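Local atomic coordinates of NAD nucleotidase (Haemophilus influenzae, PDB entry 3ZTV), a protein that degrades NAD to adenosine and nicotinamide riboside in the periplasm, hydrolysing the pyrophosphate and then the 5'-nucleotides with the help of zinc. Residues Ile15-Asp20 / Val221-Asp226; Phe98-His103 / Ile121-Ala126; Ile156-Val161 / Leu200-Gly205. All blocks are in the same frame, centred on the assembly; numbering follows the deposited sequence.

Interaction 1 of 3, residues Ile15-Asp20 / Val221-Asp226; sequences ILHIND and VIVTGD. With ZN (zinc ion), chain B; ZN (zinc ion), chain C.
D20 and D226 meet beside the two zincs. OD2 of D20 accepts the backbone N-H of D226 at 2.8 Å. The bond is almost straight (173°) and comes in on the syn side, close to the carboxylate plane. That grip leaves the other oxygen, OD1 of D20, pointing at the chain C zinc, 2.0 Å away. CG of D20 stands anti to its carbonyl carbon (chi1 -66°), which brings the carboxylate to both partners. D226 uses its own OD1 on the chain B zinc at 2.1 Å. Water 1 sits between the two metals and donates a hydrogen bond to the carbonyl O of D226. D70 binds both zincs, H22 the chain C ion and N102 the chain B ion. OD2 of D226 forms a salt bridge with K163.

Behind D20, the carboxylate lies against the backbone of G225, with OD2 of D20 3.4 Å from CA of G225. N19 packs beside it on the T224-G225 backbone. Further back, the axes of strands 15-18 and 221-224, which belong to different sheets, come within 8.2 Å at 28°, and side chains meet across the gap. CG1 of V223 touches CB of H17 at 3.8 Å. I15 and V221 meet tip to tip, CD1 of I15 to CG1 of V221, at 4.1 Å.

The two sheets of the phosphoesterase sandwich therefore deliver one aspartate each from neighbouring strand ends. The metal-bridging water is placed as the nucleophile is in related metallophosphoesterases. The D20-D226 bond probably helps hold the two metal ligands in fixed relation.

Interaction 2 of 3, residues Phe98-His103 / Ile121-Ala126; sequences FTLGNH and IPVLSA. With ZN (zinc ion), chain B.
T99 and L124 are joined because the threonine hydroxyl swings opposite its own backbone N (chi1 -157°) and points across at the neighbouring strand. OG1 of T99 donates to the carbonyl O of L124 at 2.6 Å, from a position tilted 33° out of the carbonyl plane. F98 takes a similar rotamer (chi1 170°). Its ring then lies alongside V123, both side chains pointing the same way, and presents its edge: CD2 of F98 is 4.1 Å from CG2 of V123. The ring also packs edge-to-face with H67.

The backbones pair in parallel. F98 N donates to P122 O, and the carbonyl O of F98 accepts L124 N at 2.9 Å. CG2 of I121 rests against CB of F98 at 3.9 Å. Next along the chain, L100 crosses V123 at about a right angle. CD2 of L100 meets CG1 of V123 at 3.9 Å, while CD1 of L100 touches CB of S125.

Water 2 closes the polar end. It donates to OG1 of T99 and to the carbonyl O of L100, and it also bonds OG of S125 at 2.8 Å. L158 N also approaches OG1 of T99 in a weak hydrogen bond, and L201 O lies at weak range. With its one proton given to L124 O, the buried hydroxyl is engaged as donor and acceptor.

Beyond L100 the chain turns into G101-N102-H103, followed by E104. N102 binds the chain B zinc, and the backbone N of H103 is hydrogen-bonded to OD1 of D70. This is the GNHE signature of the metallophosphoesterases, following the first strand of a beta-alpha-beta unit: strand 97-99, helix 108-116 and edge strand 123-124.

Interaction 3 of 3, residues Ile156-Val161 / Leu200-Gly205; sequences IGLDTV and LLSHAG
I156 pairs in parallel with L200 in the second sheet of the calcineurin-like phosphoesterase sandwich. The link between the strands includes helix 179-191, which covers the I156 and L158 face. The carbonyl O of I156 accepts the N-H of L201 at 2.9 Å. CG2 of I156 meets CD1 of L200 at 3.8 Å, the two side chains crossing at a slant. G157 has no side chain, but its CA-H leans on O of L201.

L158 is held on both backbone atoms. Its N donates to O of L201 in a bent bond (131°), and its O takes the N-H of H203 at 2.8 Å. CD2 of L158 packs on OG of S202 at 3.8 Å.

D159 and H203 point the same way, side by side. The carboxylate and ring planes are nearly perpendicular, 86° apart, and OD1 of D159 lies 3.7 Å from CB of H203. OD1 of D159 also receives a weak bond from the N-H of T160. The ring of H203 reaches the chain B zinc and is probably one of its ligands, so D159 flanks a metal-site residue.

T160 comes next. Its CB sits 3.3 Å from the carbonyl O of H203, and its CG2 comes to the edge of the H203 ring. Two waters join OG1 of T160 to O of A204, though water 3 is weakly bonded to OG1 and water 4 to O. G205 holds the N-cap position of helix 206-215. Just ahead of it S202 makes an ST turn: OG of S202, anti to its own N (chi1 171°) and also bonded to N209, accepts the N-H of A204 at 3.0 Å.

The three contacts lie on one side of the chain's centre, inside the calcineurin-like phosphoesterase range. Their centres are about 12 Å apart (interactions 1 and 2), about 10 Å (1 and 3) and about 8 Å (2 and 3). Interaction 1 spans the longest loop and encloses the other two, which follow one another along the chain. Interaction 2 lies in the sheet that includes strand 11-18. Interaction 3 lies in the other sheet, where strand 198-203 is hydrogen-bonded to strand 221-224 of interaction 1. A126 N probably bonds O of G157, tying 121-126 to 156-161. The strand ends and the loops after them converge on the zincs. D20, N102, D226 and probably H203 contribute, with D70 and H22, to one dinuclear centre.

Interaction 1 of 3, residues Ile15-Asp20 / Val221-Asp226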
ATOM      1  N   ILE A  15     -15.845   0.003  27.443  1.00  5.19           N
ATOM      2  CA  ILE A  15     -15.869  -0.849  26.256  1.00  6.12           C
ATOM      3  C   ILE A  15     -16.213  -2.293  26.641  1.00  6.04           C
ATOM      4  O   ILE A  15     -15.605  -2.872  27.531  1.00  6.31           O
ATOM      5  CB  ILE A  15     -14.528  -0.780  25.511  1.00  5.60           C
ATOM      6  CG1 ILE A  15     -14.193   0.685  25.189  1.00  7.57           C
ATOM      7  CG2 ILE A  15     -14.563  -1.642  24.255  1.00  7.83           C
ATOM      8  CD1 ILE A  15     -12.847   0.871  24.554  1.00  8.49           C
ATOM      9  N   LEU A  16     -17.203  -2.846  25.952  1.00  5.08           N
ATOM     10  CA  LEU A  16     -17.664  -4.224  26.153  1.00  6.31           C
ATOM     11  C   LEU A  16     -17.662  -4.875  24.783  1.00  6.59           C
ATOM     12  O   LEU A  16     -18.274  -4.343  23.847  1.00  7.00           O
ATOM     13  CB  LEU A  16     -19.078  -4.231  26.732  1.00  7.26           C
ATOM     14  CG  LEU A  16     -19.216  -3.599  28.125  1.00  5.69           C
ATOM     15  CD1 LEU A  16     -20.679  -3.337  28.476  1.00  8.38           C
ATOM     16  CD2 LEU A  16     -18.571  -4.495  29.172  1.00  7.77           C
ATOM     17  N   HIS A  17     -16.956  -5.992  24.625  1.00  5.12           N
ATOM     18  CA  HIS A  17     -16.734  -6.497  23.278  1.00  4.79           C
ATOM     19  C   HIS A  17     -16.647  -8.019  23.184  1.00  4.21           C
ATOM     20  O   HIS A  17     -16.235  -8.710  24.126  1.00  4.83           O
ATOM     21  CB  HIS A  17     -15.473  -5.850  22.691  1.00  4.78           C
ATOM     22  CG  HIS A  17     -14.209  -6.289  23.352  1.00  5.70           C
ATOM     23  ND1 HIS A  17     -13.759  -5.783  24.553  1.00  7.64           N
ATOM     24  CD2 HIS A  17     -13.283  -7.185  22.952  1.00  3.70           C
ATOM     25  CE1 HIS A  17     -12.616  -6.368  24.871  1.00  3.35           C
ATOM     26  NE2 HIS A  17     -12.305  -7.220  23.911  1.00  7.64           N
ATOM     27  N   ILE A  18     -17.083  -8.532  22.034  1.00  4.45           N
ATOM     28  CA  ILE A  18     -16.846  -9.926  21.643  1.00  4.35           C
ATOM     29  C   ILE A  18     -16.299  -9.972  20.211  1.00  3.46           C
ATOM     30  O   ILE A  18     -16.313  -8.951  19.489  1.00  4.24           O
ATOM     31  CB  ILE A  18     -18.120 -10.827  21.728  1.00  5.50           C
ATOM     32  CG1 ILE A  18     -19.125 -10.558  20.597  1.00  5.44           C
ATOM     33  CG2 ILE A  18     -18.800 -10.685  23.074  1.00  5.82           C
ATOM     34  CD1 ILE A  18     -20.198 -11.662  20.471  1.00  6.11           C
ATOM     35  N   ASN A  19     -15.857 -11.149  19.770  1.00  4.64           N
ATOM     36  CA  ASN A  19     -15.363 -11.307  18.403  1.00  4.33           C
ATOM     37  C   ASN A  19     -15.414 -12.774  18.022  1.00  4.04           C
ATOM     38  O   ASN A  19     -15.348 -13.653  18.885  1.00  3.84           O
ATOM     39  CB  ASN A  19     -13.917 -10.817  18.280  1.00  5.11           C
ATOM     40  CG  ASN A  19     -12.972 -11.583  19.191  1.00  4.59           C
ATOM     41  OD1 ASN A  19     -12.307 -12.548  18.775  1.00  6.97           O
ATOM     42  ND2 ASN A  19     -12.912 -11.167  20.443  1.00  4.06           N
ATOM     43  N   ASP A  20     -15.552 -13.044  16.725  1.00  3.52           N
ATOM     44  CA  ASP A  20     -15.350 -14.394  16.197  1.00  4.73           C
ATOM     45  C   ASP A  20     -16.281 -15.424  16.842  1.00  4.00           C
ATOM     46  O   ASP A  20     -15.875 -16.540  17.197  1.00  4.88           O
ATOM     47  CB  ASP A  20     -13.887 -14.819  16.345  1.00  4.38           C
ATOM     48  CG  ASP A  20     -12.957 -13.992  15.477  1.00  4.50           C
ATOM     49  OD1 ASP A  20     -12.774 -14.327  14.278  1.00  4.44           O
ATOM     50  OD2 ASP A  20     -12.407 -12.990  15.979  1.00  4.60           O
ATOM     51  N   VAL A 221      -7.331   2.865  21.103  1.00  5.32           N
ATOM     52  CA  VAL A 221      -7.700   1.493  21.481  1.00  5.53           C
ATOM     53  C   VAL A 221      -7.986   0.699  20.210  1.00  4.50           C
ATOM     54  O   VAL A 221      -8.696   1.187  19.314  1.00  6.18           O
ATOM     55  CB  VAL A 221      -8.949   1.448  22.417  1.00  6.28           C
ATOM     56  CG1 VAL A 221      -9.261   0.019  22.866  1.00  8.36           C
ATOM     57  CG2 VAL A 221      -8.727   2.326  23.647  1.00  6.79           C
ATOM     58  N   ILE A 222      -7.426  -0.504  20.124  1.00  4.23           N
ATOM     59  CA  ILE A 222      -7.702  -1.386  18.987  1.00  4.56           C
ATOM     60  C   ILE A 222      -8.364  -2.679  19.469  1.00  4.77           C
ATOM     61  O   ILE A 222      -7.717  -3.568  20.046  1.00  4.99           O
ATOM     62  CB  ILE A 222      -6.430  -1.704  18.171  1.00  4.53           C
ATOM     63  CG1 ILE A 222      -5.662  -0.417  17.817  1.00  5.18           C
ATOM     64  CG2 ILE A 222      -6.791  -2.516  16.930  1.00  5.19           C
ATOM     65  CD1 ILE A 222      -4.343  -0.644  17.104  1.00  6.21           C
ATOM     66  N   VAL A 223      -9.662  -2.777  19.215  1.00  4.22           N
ATOM     67  CA  VAL A 223     -10.499  -3.898  19.620  1.00  4.55           C
ATOM     68  C   VAL A 223     -10.411  -4.922  18.499  1.00  4.20           C
ATOM     69  O   VAL A 223     -10.754  -4.615  17.349  1.00  5.44           O
ATOM     70  CB  VAL A 223     -11.964  -3.431  19.825  1.00  4.02           C
ATOM     71  CG1 VAL A 223     -12.862  -4.591  20.284  1.00  6.34           C
ATOM     72  CG2 VAL A 223     -12.021  -2.255  20.816  1.00  6.76           C
ATOM     73  N   THR A 224      -9.924  -6.115  18.831  1.00  4.49           N
ATOM     74  CA  THR A 224      -9.410  -7.069  17.847  1.00  4.70           C
ATOM     75  C   THR A 224     -10.307  -8.278  17.572  1.00  5.10           C
ATOM     76  O   THR A 224     -10.946  -8.825  18.487  1.00  5.20           O
ATOM     77  CB  THR A 224      -8.033  -7.580  18.319  1.00  5.66           C
ATOM     78  OG1 THR A 224      -7.123  -6.474  18.396  1.00  5.63           O
ATOM     79  CG2 THR A 224      -7.451  -8.633  17.410  1.00  6.61           C
ATOM     80  N   GLY A 225     -10.306  -8.690  16.307  1.00  4.38           N
ATOM     81  CA  GLY A 225     -10.776 -10.004  15.910  1.00  4.76           C
ATOM     82  C   GLY A 225      -9.831 -10.667  14.931  1.00  5.21           C
ATOM     83  O   GLY A 225      -8.871 -10.048  14.461  1.00  5.62           O
ATOM     84  N   ASP A 226     -10.131 -11.933  14.647  1.00  4.66           N
ATOM     85  CA  ASP A 226      -9.486 -12.811  13.649  1.00  5.05           C
ATOM     86  C   ASP A 226      -8.527 -13.853  14.185  1.00  6.50           C
ATOM     87  O   ASP A 226      -8.477 -14.963  13.647  1.00  7.45           O
ATOM     88  CB  ASP A 226      -8.838 -12.077  12.462  1.00  5.73           C
ATOM     89  CG  ASP A 226      -8.468 -13.036  11.321  1.00  4.63           C
ATOM     90  OD1 ASP A 226      -9.365 -13.663  10.724  1.00  5.62           O
ATOM     91  OD2 ASP A 226      -7.264 -13.188  11.006  1.00  7.02           O
TER
HETATM   92 ZN    ZN B1598     -11.466 -14.009  11.021  1.00  5.13          ZN
HETATM   93 ZN    ZN C1599     -12.608 -16.039  13.259  1.00  4.77          ZN
HETATM   94  O   HOH W   1     -10.991 -15.679  12.027  1.00  5.46           O

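Interaction 2 of 3, residues Phe98-His103 / Ile121-Ala126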
ATOM      1  N   PHE A  98     -20.616  -3.317  14.603  1.00  5.52           N
ATOM      2  CA  PHE A  98     -20.087  -4.593  14.131  1.00  5.20           C
ATOM      3  C   PHE A  98     -19.134  -4.256  12.993  1.00  5.31           C
ATOM      4  O   PHE A  98     -19.453  -3.399  12.156  1.00  6.38           O
ATOM      5  CB  PHE A  98     -21.260  -5.418  13.590  1.00  6.19           C
ATOM      6  CG  PHE A  98     -20.881  -6.678  12.832  1.00  5.02           C
ATOM      7  CD1 PHE A  98     -20.197  -7.720  13.436  1.00  5.53           C
ATOM      8  CD2 PHE A  98     -21.295  -6.837  11.513  1.00  5.26           C
ATOM      9  CE1 PHE A  98     -19.890  -8.878  12.725  1.00  6.05           C
ATOM     10  CE2 PHE A  98     -21.003  -7.988  10.815  1.00  6.45           C
ATOM     11  CZ  PHE A  98     -20.313  -9.014  11.416  1.00  6.43           C
ATOM     12  N   THR A  99     -17.969  -4.898  12.948  1.00  4.19           N
ATOM     13  CA  THR A  99     -17.088  -4.749  11.786  1.00  4.84           C
ATOM     14  C   THR A  99     -17.037  -6.067  11.000  1.00  5.06           C
ATOM     15  O   THR A  99     -17.194  -7.148  11.564  1.00  5.30           O
ATOM     16  CB  THR A  99     -15.661  -4.236  12.166  1.00  5.19           C
ATOM     17  OG1 THR A  99     -15.062  -3.610  11.024  1.00  4.96           O
ATOM     18  CG2 THR A  99     -14.780  -5.368  12.647  1.00  5.93           C
ATOM     19  N   LEU A 100     -16.837  -5.956   9.694  1.00  4.92           N
ATOM     20  CA  LEU A 100     -16.710  -7.147   8.858  1.00  5.28           C
ATOM     21  C   LEU A 100     -15.433  -7.928   9.134  1.00  5.83           C
ATOM     22  O   LEU A 100     -14.353  -7.342   9.251  1.00  5.63           O
ATOM     23  CB  LEU A 100     -16.759  -6.761   7.371  1.00  5.96           C
ATOM     24  CG  LEU A 100     -17.977  -5.980   6.888  1.00  5.49           C
ATOM     25  CD1 LEU A 100     -17.774  -5.573   5.438  1.00  6.32           C
ATOM     26  CD2 LEU A 100     -19.238  -6.826   7.059  1.00  6.93           C
ATOM     27  N   GLY A 101     -15.572  -9.246   9.245  1.00  5.44           N
ATOM     28  CA  GLY A 101     -14.430 -10.134   9.268  1.00  5.70           C
ATOM     29  C   GLY A 101     -14.163 -10.752   7.909  1.00  5.17           C
ATOM     30  O   GLY A 101     -14.649 -10.257   6.866  1.00  6.47           O
ATOM     31  N   ASN A 102     -13.368 -11.818   7.909  1.00  5.17           N
ATOM     32  CA  ASN A 102     -13.046 -12.512   6.673  1.00  5.42           C
ATOM     33  C   ASN A 102     -14.133 -13.494   6.280  1.00  5.40           C
ATOM     34  O   ASN A 102     -14.493 -13.600   5.100  1.00  5.99           O
ATOM     35  CB  ASN A 102     -11.664 -13.194   6.704  1.00  5.98           C
ATOM     36  CG  ASN A 102     -11.481 -14.129   7.886  1.00  4.47           C
ATOM     37  OD1 ASN A 102     -11.771 -13.765   9.011  1.00  5.64           O
ATOM     38  ND2 ASN A 102     -10.980 -15.324   7.637  1.00  7.69           N
ATOM     39  N   HIS A 103     -14.694 -14.201   7.251  1.00  5.05           N
ATOM     40  CA  HIS A 103     -15.704 -15.211   6.937  1.00  4.44           C
ATOM     41  C   HIS A 103     -17.045 -14.619   6.531  1.00  5.40           C
ATOM     42  O   HIS A 103     -17.888 -15.320   5.974  1.00  6.24           O
ATOM     43  CB  HIS A 103     -15.864 -16.205   8.085  1.00  6.26           C
ATOM     44  CG  HIS A 103     -14.750 -17.193   8.174  1.00  5.70           C
ATOM     45  ND1 HIS A 103     -13.642 -17.004   8.964  1.00  7.91           N
ATOM     46  CD2 HIS A 103     -14.576 -18.391   7.569  1.00  6.10           C
ATOM     47  CE1 HIS A 103     -12.835 -18.044   8.850  1.00  4.11           C
ATOM     48  NE2 HIS A 103     -13.376 -18.895   7.997  1.00 10.41           N
ATOM     49  N   ILE A 121     -27.695  -3.923  13.631  1.00  7.84           N
ATOM     50  CA  ILE A 121     -26.509  -3.332  14.240  1.00  8.07           C
ATOM     51  C   ILE A 121     -25.733  -2.535  13.175  1.00  7.89           C
ATOM     52  O   ILE A 121     -25.437  -3.073  12.110  1.00  8.25           O
ATOM     53  CB  ILE A 121     -25.589  -4.448  14.797  1.00  8.45           C
ATOM     54  CG1 ILE A 121     -26.354  -5.379  15.759  1.00  7.96           C
ATOM     55  CG2 ILE A 121     -24.344  -3.863  15.437  1.00  7.99           C
ATOM     56  CD1 ILE A 121     -27.184  -4.662  16.827  1.00 10.71           C
ATOM     57  N   PRO A 122     -25.386  -1.265  13.458  1.00  7.82           N
ATOM     58  CA  PRO A 122     -24.585  -0.511  12.482  1.00  8.63           C
ATOM     59  C   PRO A 122     -23.273  -1.206  12.134  1.00  7.51           C
ATOM     60  O   PRO A 122     -22.578  -1.703  13.029  1.00  7.41           O
ATOM     61  CB  PRO A 122     -24.304   0.801  13.208  1.00  8.64           C
ATOM     62  CG  PRO A 122     -25.501   0.987  14.096  1.00 10.70           C
ATOM     63  CD  PRO A 122     -25.842  -0.414  14.573  1.00  9.17           C
ATOM     64  N   VAL A 123     -22.936  -1.232  10.846  1.00  6.53           N
ATOM     65  CA  VAL A 123     -21.750  -1.934  10.368  1.00  6.21           C
ATOM     66  C   VAL A 123     -20.679  -0.929   9.925  1.00  5.75           C
ATOM     67  O   VAL A 123     -20.982   0.051   9.227  1.00  6.27           O
ATOM     68  CB  VAL A 123     -22.094  -2.890   9.199  1.00  6.65           C
ATOM     69  CG1 VAL A 123     -20.876  -3.682   8.782  1.00  6.73           C
ATOM     70  CG2 VAL A 123     -23.246  -3.821   9.573  1.00  8.34           C
ATOM     71  N   LEU A 124     -19.428  -1.174  10.320  1.00  5.50           N
ATOM     72  CA  LEU A 124     -18.295  -0.333   9.926  1.00  5.42           C
ATOM     73  C   LEU A 124     -17.208  -1.135   9.218  1.00  4.96           C
ATOM     74  O   LEU A 124     -16.867  -2.244   9.650  1.00  6.58           O
ATOM     75  CB  LEU A 124     -17.668   0.311  11.162  1.00  7.58           C
ATOM     76  CG  LEU A 124     -18.573   1.098  12.100  1.00  7.47           C
ATOM     77  CD1 LEU A 124     -17.788   1.523  13.347  1.00  8.87           C
ATOM     78  CD2 LEU A 124     -19.161   2.300  11.391  1.00  9.74           C
ATOM     79  N   SER A 125     -16.638  -0.561   8.161  1.00  5.86           N
ATOM     80  CA  SER A 125     -15.442  -1.122   7.529  1.00  5.19           C
ATOM     81  C   SER A 125     -14.840  -0.080   6.592  1.00  5.21           C
ATOM     82  O   SER A 125     -15.442   0.273   5.568  1.00  7.17           O
ATOM     83  CB  SER A 125     -15.746  -2.414   6.764  1.00  6.11           C
ATOM     84  OG  SER A 125     -14.536  -3.000   6.330  1.00  7.80           O
ATOM     85  N   ALA A 126     -13.673   0.440   6.960  1.00  4.23           N
ATOM     86  CA  ALA A 126     -13.055   1.542   6.224  1.00  4.23           C
ATOM     87  C   ALA A 126     -12.173   1.103   5.056  1.00  3.69           C
ATOM     88  O   ALA A 126     -11.928   1.902   4.161  1.00  5.00           O
ATOM     89  CB  ALA A 126     -12.253   2.432   7.174  1.00  5.96           C
TER
HETATM   90 ZN    ZN B1598     -11.466 -14.009  11.021  1.00  5.13          ZN
HETATM   91  O   HOH W   2     -14.138  -4.644   8.613  1.00  6.39           O
HETATM   92  O   HOH W   1     -10.991 -15.679  12.027  1.00  5.46           O

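Interaction 3 of 3, residues Ile156-Val161 / Leu200-Gly205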
ATOM      1  N   ILE A 156     -13.550   3.525  13.935  1.00  5.02           N
ATOM      2  CA  ILE A 156     -13.203   3.169  12.560  1.00  5.32           C
ATOM      3  C   ILE A 156     -13.237   1.648  12.437  1.00  4.66           C
ATOM      4  O   ILE A 156     -12.691   0.954  13.292  1.00  5.76           O
ATOM      5  CB  ILE A 156     -11.765   3.642  12.222  1.00  5.40           C
ATOM      6  CG1 ILE A 156     -11.611   5.150  12.403  1.00  5.70           C
ATOM      7  CG2 ILE A 156     -11.345   3.233  10.811  1.00  6.00           C
ATOM      8  CD1 ILE A 156     -10.167   5.571  12.495  1.00  6.90           C
ATOM      9  N   GLY A 157     -13.864   1.113  11.388  1.00  4.81           N
ATOM     10  CA  GLY A 157     -13.854  -0.325  11.181  1.00  5.01           C
ATOM     11  C   GLY A 157     -12.727  -0.746  10.254  1.00  3.99           C
ATOM     12  O   GLY A 157     -12.308   0.038   9.399  1.00  4.44           O
ATOM     13  N   LEU A 158     -12.261  -1.988  10.374  1.00  4.11           N
ATOM     14  CA  LEU A 158     -11.157  -2.474   9.542  1.00  4.19           C
ATOM     15  C   LEU A 158     -11.199  -3.992   9.400  1.00  4.03           C
ATOM     16  O   LEU A 158     -11.480  -4.696  10.377  1.00  4.58           O
ATOM     17  CB  LEU A 158      -9.807  -2.053  10.151  1.00  5.17           C
ATOM     18  CG  LEU A 158      -8.597  -1.924   9.213  1.00  4.59           C
ATOM     19  CD1 LEU A 158      -8.710  -0.692   8.324  1.00  6.62           C
ATOM     20  CD2 LEU A 158      -7.299  -1.859  10.028  1.00  5.60           C
ATOM     21  N   ASP A 159     -10.869  -4.493   8.209  1.00  5.10           N
ATOM     22  CA  ASP A 159     -10.830  -5.937   7.951  1.00  5.01           C
ATOM     23  C   ASP A 159      -9.444  -6.397   7.542  1.00  4.54           C
ATOM     24  O   ASP A 159      -8.620  -5.612   7.059  1.00  5.27           O
ATOM     25  CB  ASP A 159     -11.810  -6.282   6.824  1.00  5.70           C
ATOM     26  CG  ASP A 159     -12.394  -7.701   6.923  1.00  5.86           C
ATOM     27  OD1 ASP A 159     -11.907  -8.562   7.694  1.00  5.39           O
ATOM     28  OD2 ASP A 159     -13.381  -7.959   6.180  1.00  6.84           O
ATOM     29  N   THR A 160      -9.176  -7.674   7.767  1.00  5.71           N
ATOM     30  CA  THR A 160      -7.998  -8.313   7.217  1.00  5.98           C
ATOM     31  C   THR A 160      -8.127  -8.409   5.689  1.00  6.68           C
ATOM     32  O   THR A 160      -9.206  -8.718   5.160  1.00  6.96           O
ATOM     33  CB  THR A 160      -7.769  -9.683   7.874  1.00  5.71           C
ATOM     34  OG1 THR A 160      -6.499 -10.202   7.453  1.00  7.67           O
ATOM     35  CG2 THR A 160      -8.911 -10.689   7.580  1.00  6.42           C
ATOM     36  N   VAL A 161      -7.047  -8.111   4.969  1.00  5.72           N
ATOM     37  CA  VAL A 161      -7.096  -7.998   3.509  1.00  6.73           C
ATOM     38  C   VAL A 161      -6.767  -9.305   2.782  1.00  7.14           C
ATOM     39  O   VAL A 161      -7.657  -9.925   2.186  1.00  6.94           O
ATOM     40  CB  VAL A 161      -6.220  -6.831   2.989  1.00  6.37           C
ATOM     41  CG1 VAL A 161      -6.173  -6.845   1.471  1.00  8.27           C
ATOM     42  CG2 VAL A 161      -6.770  -5.497   3.500  1.00  7.19           C
ATOM     43  N   LEU A 200     -10.313   1.850  17.092  1.00  5.51           N
ATOM     44  CA  LEU A 200     -10.261   1.055  15.869  1.00  4.99           C
ATOM     45  C   LEU A 200     -10.835  -0.335  16.183  1.00  4.76           C
ATOM     46  O   LEU A 200     -10.340  -1.041  17.069  1.00  5.41           O
ATOM     47  CB  LEU A 200      -8.814   0.954  15.391  1.00  6.51           C
ATOM     48  CG  LEU A 200      -8.556   0.189  14.096  1.00  5.34           C
ATOM     49  CD1 LEU A 200      -9.184   0.924  12.924  1.00  7.28           C
ATOM     50  CD2 LEU A 200      -7.064   0.001  13.874  1.00  6.92           C
ATOM     51  N   LEU A 201     -11.901  -0.696  15.478  1.00  4.08           N
ATOM     52  CA  LEU A 201     -12.573  -1.989  15.607  1.00  5.06           C
ATOM     53  C   LEU A 201     -12.106  -2.821  14.412  1.00  4.49           C
ATOM     54  O   LEU A 201     -12.579  -2.632  13.280  1.00  4.98           O
ATOM     55  CB  LEU A 201     -14.089  -1.787  15.596  1.00  5.41           C
ATOM     56  CG  LEU A 201     -14.962  -3.025  15.793  1.00  4.57           C
ATOM     57  CD1 LEU A 201     -14.636  -3.753  17.099  1.00  5.42           C
ATOM     58  CD2 LEU A 201     -16.430  -2.662  15.734  1.00  6.62           C
ATOM     59  N   SER A 202     -11.127  -3.685  14.651  1.00  4.22           N
ATOM     60  CA  SER A 202     -10.326  -4.272  13.578  1.00  3.98           C
ATOM     61  C   SER A 202     -10.238  -5.790  13.588  1.00  4.04           C
ATOM     62  O   SER A 202      -9.713  -6.398  14.519  1.00  4.84           O
ATOM     63  CB  SER A 202      -8.907  -3.705  13.597  1.00  5.28           C
ATOM     64  OG  SER A 202      -8.076  -4.430  12.702  1.00  4.96           O
ATOM     65  N   HIS A 203     -10.746  -6.382  12.497  1.00  4.26           N
ATOM     66  CA  HIS A 203     -10.584  -7.807  12.216  1.00  3.53           C
ATOM     67  C   HIS A 203      -9.257  -8.129  11.520  1.00  4.77           C
ATOM     68  O   HIS A 203      -9.142  -9.165  10.837  1.00  6.09           O
ATOM     69  CB  HIS A 203     -11.739  -8.383  11.376  1.00  4.36           C
ATOM     70  CG  HIS A 203     -12.025  -9.824  11.684  1.00  4.66           C
ATOM     71  ND1 HIS A 203     -11.499 -10.902  10.989  1.00  5.81           N
ATOM     72  CD2 HIS A 203     -12.760 -10.352  12.685  1.00  3.11           C
ATOM     73  CE1 HIS A 203     -11.924 -12.029  11.547  1.00  2.20           C
ATOM     74  NE2 HIS A 203     -12.693 -11.717  12.572  1.00  6.53           N
ATOM     75  N   ALA A 204      -8.255  -7.264  11.672  1.00  4.59           N
ATOM     76  CA  ALA A 204      -6.961  -7.518  11.028  1.00  4.20           C
ATOM     77  C   ALA A 204      -6.146  -8.618  11.701  1.00  4.97           C
ATOM     78  O   ALA A 204      -5.153  -9.074  11.126  1.00  6.45           O
ATOM     79  CB  ALA A 204      -6.126  -6.235  10.946  1.00  5.53           C
ATOM     80  N   GLY A 205      -6.567  -9.046  12.890  1.00  4.10           N
ATOM     81  CA  GLY A 205      -5.814 -10.006  13.682  1.00  5.63           C
ATOM     82  C   GLY A 205      -4.833  -9.348  14.652  1.00  5.19           C
ATOM     83  O   GLY A 205      -4.381  -8.207  14.433  1.00  5.56           O
TER
HETATM   84  O   HOH W   3      -3.995  -8.349   8.585  1.00 10.27           O
HETATM   85  O   HOH W   4      -5.546 -11.905   9.263  1.00 12.70           O